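Local coordinates for protein levoglucosan dehydrogenase (Pseudarthrobacter phenanthrenivorans, PDB 6A3F) that oxidises levoglucosan to 3-dehydrolevoglucosan with NAD(+) as the electron acceptor, working as a homotetramer of the Gfo/Idh/MocA family, at residues 35-40 against 353-358; 43-48 against 54-59. All blocks are in the same frame, centred on the assembly; numbering follows the deposited sequence.

Contact 1: residues 35-40 against 353-358; sequences GKAHSL and IGYGET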
loop_
_atom_site.group_PDB
_atom_site.type_symbol
_atom_site.label_atom_id
_atom_site.label_comp_id
_atom_site.label_asym_id
_atom_site.label_seq_id
_atom_site.Cartn_x
_atom_site.Cartn_y
_atom_site.Cartn_z
ATOM N N GLY B 35 -32.241 -3.598 -0.531
ATOM C CA GLY B 35 -33.057 -4.068 -1.664
ATOM C C GLY B 35 -32.563 -3.530 -3.007
ATOM O O GLY B 35 -32.712 -4.203 -4.037
ATOM N N LYS B 36 -31.925 -2.360 -2.986
ATOM C CA LYS B 36 -31.328 -1.784 -4.195
ATOM C C LYS B 36 -30.313 -2.784 -4.789
ATOM O O LYS B 36 -30.176 -2.887 -6.031
ATOM C CB LYS B 36 -30.711 -0.397 -3.943
ATOM C CG LYS B 36 -29.478 -0.342 -3.041
ATOM C CD LYS B 36 -28.764 1.002 -2.993
ATOM C CE LYS B 36 -29.326 1.936 -1.950
ATOM N NZ LYS B 36 -28.573 3.212 -1.873
ATOM N N ALA B 37 -29.618 -3.554 -3.955
ATOM C CA ALA B 37 -28.580 -4.419 -4.512
ATOM C C ALA B 37 -29.213 -5.616 -5.247
ATOM O O ALA B 37 -28.690 -6.109 -6.278
ATOM C CB ALA B 37 -27.688 -4.897 -3.384
ATOM N N HIS B 38 -30.321 -6.122 -4.663
ATOM C CA HIS B 38 -31.128 -7.191 -5.268
ATOM C C HIS B 38 -31.730 -6.721 -6.602
ATOM O O HIS B 38 -31.611 -7.408 -7.606
ATOM C CB HIS B 38 -32.190 -7.688 -4.272
ATOM C CG HIS B 38 -31.633 -8.262 -3.011
ATOM N ND1 HIS B 38 -31.649 -9.618 -2.737
ATOM C CD2 HIS B 38 -31.103 -7.661 -1.918
ATOM C CE1 HIS B 38 -31.117 -9.825 -1.560
ATOM N NE2 HIS B 38 -30.776 -8.638 -1.035
ATOM N N SER B 39 -32.365 -5.568 -6.602
ATOM C CA SER B 39 -33.108 -5.148 -7.791
ATOM C C SER B 39 -32.127 -4.700 -8.867
ATOM O O SER B 39 -32.402 -4.908 -10.045
ATOM C CB SER B 39 -34.131 -4.091 -7.456
ATOM O OG SER B 39 -33.514 -3.025 -6.770
ATOM N N LEU B 40 -30.948 -4.187 -8.451
ATOM C CA LEU B 40 -29.860 -3.932 -9.388
ATOM C C LEU B 40 -29.457 -5.230 -10.079
ATOM O O LEU B 40 -29.237 -5.225 -11.283
ATOM C CB LEU B 40 -28.657 -3.370 -8.635
ATOM C CG LEU B 40 -27.362 -3.301 -9.433
ATOM C CD1 LEU B 40 -27.521 -2.370 -10.634
ATOM C CD2 LEU B 40 -26.237 -2.837 -8.536
ATOM N N ILE B 353 -14.711 -2.639 -9.810
ATOM C CA ILE B 353 -15.685 -3.587 -9.248
ATOM C C ILE B 353 -16.158 -3.009 -7.899
ATOM O O ILE B 353 -15.352 -2.700 -7.061
ATOM C CB ILE B 353 -15.024 -4.963 -9.054
ATOM C CG1 ILE B 353 -14.490 -5.577 -10.359
ATOM C CG2 ILE B 353 -15.951 -5.911 -8.313
ATOM C CD1 ILE B 353 -15.544 -5.841 -11.408
ATOM N N GLY B 354 -17.468 -2.886 -7.730
ATOM C CA GLY B 354 -18.109 -2.632 -6.439
ATOM C C GLY B 354 -18.992 -3.798 -5.989
ATOM O O GLY B 354 -18.958 -4.941 -6.502
ATOM N N TYR B 355 -19.785 -3.527 -4.973
ATOM C CA TYR B 355 -20.595 -4.550 -4.352
ATOM C C TYR B 355 -21.591 -5.123 -5.365
ATOM O O TYR B 355 -21.874 -6.283 -5.333
ATOM C CB TYR B 355 -21.380 -3.937 -3.189
ATOM C CG TYR B 355 -22.218 -4.914 -2.390
ATOM C CD1 TYR B 355 -21.656 -5.678 -1.374
ATOM C CD2 TYR B 355 -23.562 -5.093 -2.672
ATOM C CE1 TYR B 355 -22.416 -6.614 -0.694
ATOM C CE2 TYR B 355 -24.339 -6.010 -1.979
ATOM C CZ TYR B 355 -23.770 -6.764 -0.971
ATOM O OH TYR B 355 -24.571 -7.616 -0.251
ATOM N N GLY B 356 -22.146 -4.254 -6.192
ATOM C CA GLY B 356 -23.188 -4.608 -7.126
ATOM C C GLY B 356 -22.756 -5.715 -8.067
ATOM O O GLY B 356 -23.545 -6.637 -8.335
ATOM N N GLU B 357 -21.511 -5.645 -8.563
ATOM C CA GLU B 357 -21.041 -6.675 -9.524
ATOM C C GLU B 357 -21.072 -8.069 -8.877
ATOM O O GLU B 357 -21.363 -9.033 -9.585
ATOM C CB GLU B 357 -19.645 -6.344 -10.074
ATOM C CG GLU B 357 -19.687 -5.197 -11.066
ATOM C CD GLU B 357 -19.510 -3.794 -10.486
ATOM O OE1 GLU B 357 -19.756 -3.589 -9.280
ATOM O OE2 GLU B 357 -19.083 -2.899 -11.225
ATOM N N THR B 358 -20.816 -8.178 -7.577
ATOM C CA THR B 358 -20.861 -9.487 -6.926
ATOM C C THR B 358 -22.292 -10.033 -6.975
ATOM O O THR B 358 -22.525 -11.212 -7.250
ATOM C CB THR B 358 -20.327 -9.458 -5.491
ATOM O OG1 THR B 358 -21.244 -8.822 -4.585
ATOM C CG2 THR B 358 -18.961 -8.814 -5.449
#
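Ala37 and Leu40, neighbours on one face of the first helix of the Rossmann fold, meet Tyr355 and Gly356 in the first turn of helix 355-371. Gly35, two residues before Ala37, is the last glycine of a GxGxxG pattern, consistent with the dinucleotide-binding turn of this fold. Gly354 leads into the second helix, and its N donates to Glu357 OE1 (2.9 Å), reaching the carboxylate from above its plane. The same side chain has a further partner, since Glu357 OE2 bonds to Trp346 NE1 of the same chain. Next comes Tyr355, an NADH-binding residue. Its CG lies anti to the backbone N (chi1 -177°), which swings the ring out toward helix 35-48, where Ala37 CB meets the ring edge in plane, 3.8 Å from CE2. A methyl is small enough for the ring edge to come close to the helix. Met34 and Asn152, both NADH-binding, also touch this side chain, and the ring of Trp346 of the second subunit meets it with planes at about 60°. At Gly356 the two backbones come nearest, with 6.0 Å between its CA and that of Ala37. Gly356 has no side chain, so its CA meets Leu40 CD2 directly at 3.8 Å. The contact is buried and apolar, and no hydrogen bond crosses it. Thr358, small and hydroxylated, ties the turn together on its own side: OG1 bonds to Asn152 ND2 and also donates to Tyr355 O, 2.7 Å away and in the carbonyl plane.

Contact 2: residues 43-48 against 54-59; sequences AAMPMF and ALPVRK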
loop_
_atom_site.group_PDB
_atom_site.type_symbol
_atom_site.label_atom_id
_atom_site.label_comp_id
_atom_site.label_asym_id
_atom_site.label_seq_id
_atom_site.Cartn_x
_atom_site.Cartn_y
_atom_site.Cartn_z
ATOM N N ALA B 43 -32.006 -6.355 -12.681
ATOM C CA ALA B 43 -32.089 -5.431 -13.809
ATOM C C ALA B 43 -30.837 -5.531 -14.682
ATOM O O ALA B 43 -30.946 -5.555 -15.916
ATOM C CB ALA B 43 -32.331 -4.041 -13.296
ATOM N N ALA B 44 -29.653 -5.659 -14.072
ATOM C CA ALA B 44 -28.408 -5.520 -14.813
ATOM C C ALA B 44 -27.868 -6.860 -15.276
ATOM O O ALA B 44 -27.100 -6.824 -16.196
ATOM C CB ALA B 44 -27.329 -4.810 -14.010
ATOM N N MET B 45 -28.221 -7.994 -14.650
ATOM C CA MET B 45 -27.565 -9.249 -14.989
ATOM C C MET B 45 -27.642 -9.542 -16.506
ATOM O O MET B 45 -26.626 -9.827 -17.088
ATOM C CB MET B 45 -28.094 -10.431 -14.183
ATOM C CG MET B 45 -27.396 -11.733 -14.542
ATOM S SD MET B 45 -28.233 -12.553 -15.929
ATOM C CE MET B 45 -29.551 -13.354 -15.007
ATOM N N PRO B 46 -28.812 -9.451 -17.160
ATOM C CA PRO B 46 -28.751 -9.719 -18.622
ATOM C C PRO B 46 -27.996 -8.644 -19.446
ATOM O O PRO B 46 -27.544 -8.914 -20.565
ATOM C CB PRO B 46 -30.231 -9.809 -19.004
ATOM C CG PRO B 46 -30.926 -8.928 -18.000
ATOM C CD PRO B 46 -30.180 -9.161 -16.708
ATOM N N MET B 47 -27.884 -7.429 -18.949
ATOM C CA MET B 47 -27.088 -6.409 -19.613
ATOM C C MET B 47 -25.631 -6.875 -19.658
ATOM O O MET B 47 -24.947 -6.601 -20.637
ATOM C CB MET B 47 -27.121 -5.052 -18.903
ATOM C CG MET B 47 -28.506 -4.518 -18.633
ATOM S SD MET B 47 -28.377 -2.948 -17.735
ATOM C CE MET B 47 -30.093 -2.435 -17.576
ATOM N N PHE B 48 -25.184 -7.547 -18.597
ATOM C CA PHE B 48 -23.774 -7.916 -18.433
ATOM C C PHE B 48 -23.463 -9.232 -19.129
ATOM O O PHE B 48 -22.389 -9.400 -19.713
ATOM C CB PHE B 48 -23.429 -7.981 -16.936
ATOM C CG PHE B 48 -23.176 -6.621 -16.315
ATOM C CD1 PHE B 48 -24.009 -5.551 -16.569
ATOM C CD2 PHE B 48 -22.107 -6.403 -15.469
ATOM C CE1 PHE B 48 -23.776 -4.304 -16.005
ATOM C CE2 PHE B 48 -21.858 -5.149 -14.930
ATOM C CZ PHE B 48 -22.688 -4.099 -15.196
ATOM N N ALA B 54 -31.754 -16.479 -18.542
ATOM C CA ALA B 54 -33.170 -16.187 -18.497
ATOM C C ALA B 54 -33.326 -14.720 -18.118
ATOM O O ALA B 54 -32.396 -14.138 -17.574
ATOM C CB ALA B 54 -33.871 -17.075 -17.492
ATOM N N LEU B 55 -34.497 -14.151 -18.387
ATOM C CA LEU B 55 -34.736 -12.738 -18.152
ATOM C C LEU B 55 -35.413 -12.554 -16.791
ATOM O O LEU B 55 -36.576 -12.879 -16.647
ATOM C CB LEU B 55 -35.619 -12.166 -19.267
ATOM C CG LEU B 55 -34.871 -11.549 -20.447
ATOM C CD1 LEU B 55 -35.841 -11.019 -21.495
ATOM C CD2 LEU B 55 -33.926 -10.448 -19.960
ATOM N N PRO B 56 -34.688 -12.013 -15.809
ATOM C CA PRO B 56 -35.331 -11.813 -14.508
ATOM C C PRO B 56 -36.396 -10.716 -14.645
ATOM O O PRO B 56 -36.174 -9.705 -15.311
ATOM C CB PRO B 56 -34.201 -11.394 -13.557
ATOM C CG PRO B 56 -32.939 -11.838 -14.259
ATOM C CD PRO B 56 -33.250 -11.711 -15.732
ATOM N N VAL B 57 -37.553 -10.930 -14.035
ATOM C CA VAL B 57 -38.576 -9.913 -13.990
ATOM C C VAL B 57 -38.840 -9.597 -12.514
ATOM O O VAL B 57 -39.050 -10.503 -11.702
ATOM C CB VAL B 57 -39.879 -10.351 -14.701
ATOM C CG1 VAL B 57 -40.988 -9.327 -14.473
ATOM C CG2 VAL B 57 -39.703 -10.596 -16.193
ATOM N N ARG B 58 -38.814 -8.320 -12.187
ATOM C CA ARG B 58 -39.049 -7.864 -10.854
ATOM C C ARG B 58 -40.570 -7.825 -10.669
ATOM O O ARG B 58 -41.172 -6.793 -10.871
ATOM C CB ARG B 58 -38.413 -6.488 -10.625
ATOM C CG ARG B 58 -36.892 -6.481 -10.756
ATOM C CD ARG B 58 -36.251 -5.102 -10.830
ATOM N NE ARG B 58 -36.247 -4.609 -12.205
ATOM C CZ ARG B 58 -36.190 -3.341 -12.584
ATOM N NH1 ARG B 58 -36.176 -2.355 -11.704
ATOM N NH2 ARG B 58 -36.222 -3.066 -13.874
ATOM N N LYS B 59 -41.151 -8.968 -10.311
ATOM C CA LYS B 59 -42.593 -9.143 -10.446
ATOM C C LYS B 59 -43.299 -8.570 -9.219
ATOM O O LYS B 59 -44.246 -7.761 -9.352
ATOM C CB LYS B 59 -42.947 -10.617 -10.656
ATOM C CG LYS B 59 -44.414 -10.860 -11.012
ATOM C CD LYS B 59 -44.865 -10.101 -12.248
ATOM C CE LYS B 59 -46.126 -10.695 -12.834
ATOM N NZ LYS B 59 -46.364 -10.230 -14.222
#
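Pro46 and Met45, near the end of helix 35-48, pack against Leu55 and Pro56 at the start of strand 55-62, and this is the close-packed part of the contact. The two prolines reach toward each other tip to tip, with Pro46 CD 4.1 Å from Pro56 CD. Leu55 crosses the first ring at about a right angle, its CD2 3.9 Å from Pro46 CB. Met45 supplies the flexible element: CG stands anti to the backbone N (chi1 -180°), and bends at chi2 and chi3 bring CE to 3.8 Å from Pro56 CG, with Ala54 O close by. A long unbranched thioether can bend to follow the proline ring, while the prolines offer compact, rigid apolar rings without needing a backbone N-H partner. Pro46 has no N-H to give to the turn before, in keeping with the kink in the helix here. Phe367 of helix 355-371 touches both Met45 and Pro56.

The other end is looser and partly exposed. There Ala43 CB sits over the centre of one face of the Arg58 guanidinium, 4.0 Å from CZ, a position reached through the bend at chi3 (-86°). The methyl covers the flat cation without competing for its N-H groups, and NH1 is bonded to Phe76 O. Met47 of the second subunit packs on this arginine as well. No hydrogen bond crosses between the segments; helix and strand run nearly antiparallel, at 161° with axes 7.7 Å apart, as expected where the crossover helix of the first beta-alpha-beta unit of a Rossmann fold runs back across the sheet before the next parallel strand.

Overall arrangement
Contacts 1 and 2 share helix 35-48 and lie about 12 Å apart, centre to centre. Contact 2 is nested within the chain loop that contact 1 closes. Contact 2 is local, spanning a short connection inside the nucleotide-binding domain, whereas contact 1 brings in a helix from more than 300 residues later. They touch where Ser39 O approaches Arg58 CD at 3.9 Å. Contact 1 belongs to the NADH site through Tyr355; contact 2 stands farther off, its Arg58 side chain about 11 Å from that of the NADH-binding Glu63. Both also meet the second subunit, Leu40 packing on Ala44 of that chain.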